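Hydrazine synthase alpha subunit (Candidatus Kuenenia stuttgartiensis, PDB 5C2V) forms the part of the hydrazine synthase complex that condenses hydroxylamine, made in the gamma subunit, with ammonia to yield hydrazine, and carries two c-type hemes. Local coordinates at residues D265-E279 with H552-R565. Sequence-based numbering, arbitrary orientation.
Sequences DGAYPRPIYGNCDGE and HGRICSGCHYGSYR. With ZN (zinc ion), chain B; HEC (heme c), chain C.
The guanidinium of R554 lies between the ring of Y268 on one face and the heme methyl CMB on the opposite face, with the carbonyl O of P269 in its plane at the edge. A cation-pi contact is supported by the 4.0 Å from R554 CZ to the Y268 ring centroid, 30° off the ring normal, although the two planes are tilted by 40°. Both end nitrogens of R554 converge on P269 O, NH1 at 2.6 Å, and the two bonds fix the rotation of the group. R554 CG is anti to the backbone N (chi1 -179°), and the chain, bent at chi2, reaches from strand 553-556 toward 265-279.

The second arginine, R565, has the carbonyl O of I272 over the centre of one guanidinium face; the angles are too poor for hydrogen bonds there. Along its edge it grips E279 OE2 side-on, through NE and through NH2 at 3.1 Å, a salt bridge; NH2 also donates to P321 O. The other oxygen, E279 OE1, takes the backbone N-H groups of G274 and C276 from opposite faces of the carboxylate, tying the type II turn 276-279 to the arginine.

At the H560 ring, C276 SG and heme O2A lie at the edge, near its plane, and both bind the zinc: C276 SG at 2.3 Å and the propionate oxygen O2A, together with H560 NE2 at 2.0 Å and a water. H560 ND1 is held by D440. One Y564 face lies over the porphyrin, and its OH binds iron at 2.1 Å.

C556 and C559, thioether-linked to the heme, with H560 following form the CXXCH motif of c-type hemes, but here the histidine binds zinc while tyrosine ligates the iron, marking the pentacoordinate heme site of the middle domain.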
loop_
_atom_site.group_PDB
_atom_site.type_symbol
_atom_site.label_atom_id
_atom_site.label_comp_id
_atom_site.label_asym_id
_atom_site.label_seq_id
_atom_site.Cartn_x
_atom_site.Cartn_y
_atom_site.Cartn_z
ATOM N N ASP D 265 11.310 -14.953 -30.133
ATOM C CA ASP D 265 12.355 -14.046 -30.595
ATOM C C ASP D 265 12.377 -12.752 -29.779
ATOM O O ASP D 265 13.238 -11.896 -29.984
ATOM C CB ASP D 265 12.174 -13.726 -32.081
ATOM C CG ASP D 265 10.825 -13.110 -32.384
ATOM O OD1 ASP D 265 9.854 -13.422 -31.664
ATOM O OD2 ASP D 265 10.733 -12.314 -33.342
ATOM N N GLY D 266 11.431 -12.617 -28.853
ATOM C CA GLY D 266 11.340 -11.431 -28.020
ATOM C C GLY D 266 10.781 -10.225 -28.754
ATOM O O GLY D 266 11.178 -9.087 -28.496
ATOM N N ALA D 267 9.857 -10.478 -29.675
ATOM C CA ALA D 267 9.264 -9.422 -30.488
ATOM C C ALA D 267 8.154 -8.659 -29.768
ATOM O O ALA D 267 7.981 -7.460 -29.980
ATOM C CB ALA D 267 8.732 -10.007 -31.788
ATOM N N TYR D 268 7.399 -9.353 -28.921
ATOM C CA TYR D 268 6.203 -8.762 -28.325
ATOM C C TYR D 268 5.982 -9.159 -26.861
ATOM O O TYR D 268 5.064 -9.920 -26.557
ATOM C CB TYR D 268 4.982 -9.156 -29.165
ATOM C CG TYR D 268 3.724 -8.357 -28.901
ATOM C CD1 TYR D 268 3.600 -7.047 -29.348
ATOM C CD2 TYR D 268 2.644 -8.927 -28.239
ATOM C CE1 TYR D 268 2.445 -6.319 -29.120
ATOM C CE2 TYR D 268 1.485 -8.208 -28.008
ATOM C CZ TYR D 268 1.391 -6.906 -28.450
ATOM O OH TYR D 268 0.240 -6.189 -28.220
ATOM N N PRO D 269 6.826 -8.649 -25.948
ATOM C CA PRO D 269 6.589 -8.906 -24.521
ATOM C C PRO D 269 5.363 -8.165 -23.986
ATOM O O PRO D 269 5.192 -6.979 -24.261
ATOM C CB PRO D 269 7.869 -8.394 -23.853
ATOM C CG PRO D 269 8.424 -7.397 -24.810
ATOM C CD PRO D 269 8.075 -7.899 -26.176
ATOM N N ARG D 270 4.525 -8.862 -23.225
ATOM C CA ARG D 270 3.345 -8.252 -22.622
ATOM C C ARG D 270 3.062 -8.874 -21.256
ATOM O O ARG D 270 3.324 -10.059 -21.045
ATOM C CB ARG D 270 2.131 -8.402 -23.544
ATOM C CG ARG D 270 1.722 -9.842 -23.798
ATOM C CD ARG D 270 0.614 -9.946 -24.832
ATOM N NE ARG D 270 0.089 -11.306 -24.928
ATOM C CZ ARG D 270 -0.971 -11.746 -24.259
ATOM N NH1 ARG D 270 -1.629 -10.933 -23.444
ATOM N NH2 ARG D 270 -1.377 -13.001 -24.406
ATOM N N PRO D 271 2.524 -8.076 -20.320
ATOM C CA PRO D 271 2.244 -8.563 -18.965
ATOM C C PRO D 271 1.039 -9.494 -18.906
ATOM O O PRO D 271 0.113 -9.354 -19.706
ATOM C CB PRO D 271 1.963 -7.277 -18.188
ATOM C CG PRO D 271 1.410 -6.354 -19.215
ATOM C CD PRO D 271 2.184 -6.650 -20.470
ATOM N N ILE D 272 1.057 -10.430 -17.964
ATOM C CA ILE D 272 -0.083 -11.311 -17.742
ATOM C C ILE D 272 -0.713 -11.009 -16.387
ATOM O O ILE D 272 -1.873 -10.606 -16.319
ATOM C CB ILE D 272 0.311 -12.798 -17.824
ATOM C CG1 ILE D 272 0.744 -13.152 -19.247
ATOM C CG2 ILE D 272 -0.848 -13.683 -17.396
ATOM C CD1 ILE D 272 -0.348 -12.972 -20.283
ATOM N N TYR D 273 0.038 -11.211 -15.307
ATOM C CA TYR D 273 -0.487 -10.887 -13.981
ATOM C C TYR D 273 0.592 -10.481 -12.977
ATOM O O TYR D 273 1.696 -11.023 -12.983
ATOM C CB TYR D 273 -1.279 -12.075 -13.429
ATOM C CG TYR D 273 -2.122 -11.743 -12.218
ATOM C CD1 TYR D 273 -3.321 -11.053 -12.352
ATOM C CD2 TYR D 273 -1.724 -12.121 -10.942
ATOM C CE1 TYR D 273 -4.098 -10.747 -11.250
ATOM C CE2 TYR D 273 -2.495 -11.819 -9.834
ATOM C CZ TYR D 273 -3.681 -11.133 -9.994
ATOM O OH TYR D 273 -4.451 -10.830 -8.894
ATOM N N GLY D 274 0.258 -9.525 -12.113
ATOM C CA GLY D 274 1.099 -9.194 -10.974
ATOM C C GLY D 274 1.913 -7.910 -11.014
ATOM O O GLY D 274 2.564 -7.572 -10.026
ATOM N N ASN D 275 1.908 -7.199 -12.139
ATOM C CA ASN D 275 2.717 -5.985 -12.251
ATOM C C ASN D 275 1.981 -4.664 -12.010
ATOM O O ASN D 275 2.609 -3.606 -11.953
ATOM C CB ASN D 275 3.371 -5.931 -13.634
ATOM C CG ASN D 275 4.514 -4.938 -13.702
ATOM O OD1 ASN D 275 5.569 -5.148 -13.104
ATOM N ND2 ASN D 275 4.310 -3.846 -14.431
ATOM N N CYS D 276 0.665 -4.714 -11.840
ATOM C CA CYS D 276 -0.122 -3.483 -11.842
ATOM C C CYS D 276 -0.854 -3.219 -10.527
ATOM O O CYS D 276 -1.144 -4.144 -9.766
ATOM C CB CYS D 276 -1.125 -3.508 -13.000
ATOM S SG CYS D 276 -0.374 -3.427 -14.655
ATOM N N ASP D 277 -1.145 -1.946 -10.270
ATOM C CA ASP D 277 -1.858 -1.534 -9.065
ATOM C C ASP D 277 -3.238 -2.175 -8.984
ATOM O O ASP D 277 -3.970 -2.222 -9.972
ATOM C CB ASP D 277 -1.991 -0.009 -9.011
ATOM C CG ASP D 277 -0.650 0.692 -8.941
ATOM O OD1 ASP D 277 -0.105 0.830 -7.825
ATOM O OD2 ASP D 277 -0.141 1.112 -10.003
ATOM N N GLY D 278 -3.587 -2.667 -7.800
ATOM C CA GLY D 278 -4.879 -3.287 -7.579
ATOM C C GLY D 278 -4.818 -4.801 -7.619
ATOM O O GLY D 278 -5.708 -5.480 -7.107
ATOM N N GLU D 279 -3.765 -5.332 -8.231
ATOM C CA GLU D 279 -3.595 -6.776 -8.353
ATOM C C GLU D 279 -3.038 -7.399 -7.073
ATOM O O GLU D 279 -2.354 -6.740 -6.291
ATOM C CB GLU D 279 -2.698 -7.099 -9.548
ATOM C CG GLU D 279 -3.329 -6.720 -10.880
ATOM C CD GLU D 279 -2.375 -6.849 -12.049
ATOM O OE1 GLU D 279 -1.198 -7.194 -11.823
ATOM O OE2 GLU D 279 -2.806 -6.604 -13.196
ATOM N N HIS D 552 12.372 -4.516 -36.056
ATOM C CA HIS D 552 11.041 -4.645 -35.483
ATOM C C HIS D 552 10.463 -3.287 -35.130
ATOM O O HIS D 552 11.183 -2.292 -35.039
ATOM C CB HIS D 552 11.065 -5.535 -34.240
ATOM C CG HIS D 552 11.061 -6.998 -34.548
ATOM N ND1 HIS D 552 12.066 -7.611 -35.265
ATOM C CD2 HIS D 552 10.171 -7.971 -34.240
ATOM C CE1 HIS D 552 11.797 -8.899 -35.383
ATOM N NE2 HIS D 552 10.652 -9.143 -34.769
ATOM N N GLY D 553 9.152 -3.255 -34.936
ATOM C CA GLY D 553 8.498 -2.050 -34.477
ATOM C C GLY D 553 7.295 -2.422 -33.646
ATOM O O GLY D 553 6.698 -3.479 -33.849
ATOM N N ARG D 554 6.918 -1.551 -32.715
ATOM C CA ARG D 554 5.863 -1.924 -31.775
ATOM C C ARG D 554 4.817 -0.837 -31.575
ATOM O O ARG D 554 5.142 0.337 -31.428
ATOM C CB ARG D 554 6.461 -2.312 -30.419
ATOM C CG ARG D 554 5.402 -2.733 -29.410
ATOM C CD ARG D 554 5.896 -3.763 -28.415
ATOM N NE ARG D 554 4.769 -4.359 -27.701
ATOM C CZ ARG D 554 4.878 -5.151 -26.640
ATOM N NH1 ARG D 554 6.071 -5.448 -26.147
ATOM N NH2 ARG D 554 3.786 -5.642 -26.069
ATOM N N ILE D 555 3.557 -1.254 -31.546
ATOM C CA ILE D 555 2.440 -0.332 -31.435
ATOM C C ILE D 555 1.792 -0.411 -30.057
ATOM O O ILE D 555 1.820 -1.455 -29.401
ATOM C CB ILE D 555 1.373 -0.619 -32.509
ATOM C CG1 ILE D 555 0.646 -1.929 -32.203
ATOM C CG2 ILE D 555 2.005 -0.683 -33.887
ATOM C CD1 ILE D 555 -0.564 -2.166 -33.060
ATOM N N CYS D 556 1.236 0.708 -29.609
ATOM C CA CYS D 556 0.408 0.706 -28.408
ATOM C C CYS D 556 -0.701 1.741 -28.545
ATOM O O CYS D 556 -0.482 2.824 -29.088
ATOM C CB CYS D 556 1.250 0.974 -27.160
ATOM S SG CYS D 556 2.282 2.449 -27.257
ATOM N N SER D 557 -1.892 1.399 -28.061
ATOM C CA SER D 557 -3.047 2.288 -28.163
ATOM C C SER D 557 -2.818 3.596 -27.424
ATOM O O SER D 557 -3.143 4.672 -27.924
ATOM C CB SER D 557 -4.304 1.614 -27.607
ATOM O OG SER D 557 -4.677 0.487 -28.377
ATOM N N GLY D 558 -2.241 3.491 -26.233
ATOM C CA GLY D 558 -2.184 4.612 -25.321
ATOM C C GLY D 558 -1.056 4.502 -24.321
ATOM O O GLY D 558 -0.181 3.645 -24.446
ATOM N N CYS D 559 -1.078 5.375 -23.322
ATOM C CA CYS D 559 -0.049 5.362 -22.300
ATOM C C CYS D 559 -0.594 4.601 -21.101
ATOM O O CYS D 559 -1.391 5.127 -20.329
ATOM C CB CYS D 559 0.335 6.800 -21.935
ATOM S SG CYS D 559 1.472 7.022 -20.558
ATOM N N HIS D 560 -0.123 3.366 -20.945
ATOM C CA HIS D 560 -0.686 2.404 -19.996
ATOM C C HIS D 560 -2.217 2.398 -20.020
ATOM O O HIS D 560 -2.857 2.440 -18.974
ATOM C CB HIS D 560 -0.185 2.678 -18.575
ATOM C CG HIS D 560 -0.330 1.504 -17.655
ATOM N ND1 HIS D 560 -1.433 1.321 -16.849
ATOM C CD2 HIS D 560 0.484 0.445 -17.425
ATOM C CE1 HIS D 560 -1.288 0.205 -16.156
ATOM N NE2 HIS D 560 -0.134 -0.346 -16.487
ATOM N N TYR D 561 -2.801 2.356 -21.216
ATOM C CA TYR D 561 -4.257 2.357 -21.347
ATOM C C TYR D 561 -4.844 0.964 -21.117
ATOM O O TYR D 561 -6.028 0.821 -20.808
ATOM C CB TYR D 561 -4.673 2.889 -22.724
ATOM C CG TYR D 561 -6.106 2.572 -23.106
ATOM C CD1 TYR D 561 -7.171 3.243 -22.517
ATOM C CD2 TYR D 561 -6.391 1.601 -24.058
ATOM C CE1 TYR D 561 -8.479 2.954 -22.865
ATOM C CE2 TYR D 561 -7.695 1.305 -24.411
ATOM C CZ TYR D 561 -8.734 1.985 -23.812
ATOM O OH TYR D 561 -10.034 1.694 -24.161
ATOM N N GLY D 562 -4.008 -0.061 -21.243
ATOM C CA GLY D 562 -4.466 -1.426 -21.070
ATOM C C GLY D 562 -4.570 -2.220 -22.358
ATOM O O GLY D 562 -5.038 -3.358 -22.352
ATOM N N SER D 563 -4.147 -1.619 -23.468
ATOM C CA SER D 563 -4.141 -2.322 -24.747
ATOM C C SER D 563 -3.197 -3.514 -24.700
ATOM O O SER D 563 -3.427 -4.518 -25.369
ATOM C CB SER D 563 -3.742 -1.388 -25.888
ATOM O OG SER D 563 -2.348 -1.132 -25.879
ATOM N N TYR D 564 -2.119 -3.395 -23.930
ATOM C CA TYR D 564 -1.229 -4.530 -23.727
ATOM C C TYR D 564 -1.502 -5.295 -22.430
ATOM O O TYR D 564 -0.756 -6.217 -22.098
ATOM C CB TYR D 564 0.244 -4.100 -23.781
ATOM C CG TYR D 564 0.611 -2.784 -23.123
ATOM C CD1 TYR D 564 0.892 -2.712 -21.764
ATOM C CD2 TYR D 564 0.735 -1.624 -23.877
ATOM C CE1 TYR D 564 1.252 -1.511 -21.168
ATOM C CE2 TYR D 564 1.093 -0.421 -23.292
ATOM C CZ TYR D 564 1.354 -0.368 -21.938
ATOM O OH TYR D 564 1.720 0.831 -21.359
ATOM N N ARG D 565 -2.547 -4.929 -21.690
ATOM C CA ARG D 565 -2.839 -5.671 -20.465
ATOM C C ARG D 565 -4.216 -6.351 -20.431
ATOM O O ARG D 565 -4.321 -7.543 -20.717
ATOM C CB ARG D 565 -2.702 -4.727 -19.261
ATOM C CG ARG D 565 -3.088 -5.325 -17.911
ATOM C CD ARG D 565 -2.226 -6.517 -17.548
ATOM N NE ARG D 565 -2.712 -7.179 -16.342
ATOM C CZ ARG D 565 -3.616 -8.154 -16.338
ATOM N NH1 ARG D 565 -4.129 -8.588 -17.481
ATOM N NH2 ARG D 565 -4.001 -8.700 -15.193
HETATM ZN ZN ZN B . 0.928 -1.681 -15.345
HETATM FE FE HEC C . 3.716 1.398 -21.161
HETATM C CHA HEC C . 3.988 -0.170 -18.096
HETATM C CHB HEC C . 4.641 -1.515 -22.713
HETATM C CHC HEC C . 3.842 3.041 -24.195
HETATM C CHD HEC C . 3.009 4.372 -19.608
HETATM N NA HEC C . 4.215 -0.487 -20.524
HETATM C C1A HEC C . 4.273 -0.920 -19.214
HETATM C C2A HEC C . 4.684 -2.306 -19.216
HETATM C C3A HEC C . 4.868 -2.681 -20.485
HETATM C C4A HEC C . 4.576 -1.545 -21.337
HETATM C CMA HEC C . 5.311 -4.079 -20.968
HETATM C CAA HEC C . 4.879 -3.181 -17.958
HETATM C CBA HEC C . 3.647 -4.052 -17.731
HETATM C CGA HEC C . 2.457 -3.209 -17.348
HETATM O O1A HEC C . 1.371 -3.391 -17.955
HETATM O O2A HEC C . 2.590 -2.352 -16.438
HETATM N NB HEC C . 4.294 0.891 -23.097
HETATM C C1B HEC C . 4.365 -0.427 -23.512
HETATM C C2B HEC C . 4.090 -0.458 -24.934
HETATM C C3B HEC C . 3.876 0.791 -25.350
HETATM C C4B HEC C . 3.996 1.671 -24.201
HETATM C CMB HEC C . 4.063 -1.721 -25.822
HETATM C CAB HEC C . 3.544 1.204 -26.802
HETATM C CBB HEC C . 4.701 2.046 -27.385
HETATM N NC HEC C . 3.418 3.340 -21.797
HETATM C C1C HEC C . 3.624 3.817 -23.078
HETATM C C2C HEC C . 3.461 5.256 -23.052
HETATM C C3C HEC C . 3.341 5.629 -21.775
HETATM C C4C HEC C . 3.240 4.428 -20.965
HETATM C CMC HEC C . 3.740 6.207 -24.237
HETATM C CAC HEC C . 3.200 7.083 -21.275
HETATM C CBC HEC C . 4.437 7.458 -20.430
HETATM N ND HEC C . 3.538 2.008 -19.163
HETATM C C1D HEC C . 3.209 3.301 -18.771
HETATM C C2D HEC C . 3.108 3.350 -17.331
HETATM C C3D HEC C . 3.411 1.924 -16.859
HETATM C C4D HEC C . 3.669 1.168 -18.062
HETATM C CMD HEC C . 2.761 4.581 -16.465
HETATM C CAD HEC C . 3.449 1.394 -15.411
HETATM C CBD HEC C . 4.606 2.061 -14.678
HETATM C CGD HEC C . 4.642 1.584 -13.252
HETATM O O1D HEC C . 5.408 2.179 -12.454
HETATM O O2D HEC C . 3.903 0.622 -12.915
HETATM O O HOH W 1 1.539 -3.435 -27.623
HETATM O O HOH W 2 -2.440 -9.147 -19.650
HETATM O O HOH W 3 -0.118 -6.642 -14.404
HETATM O O HOH W 4 1.638 -0.691 -13.633
#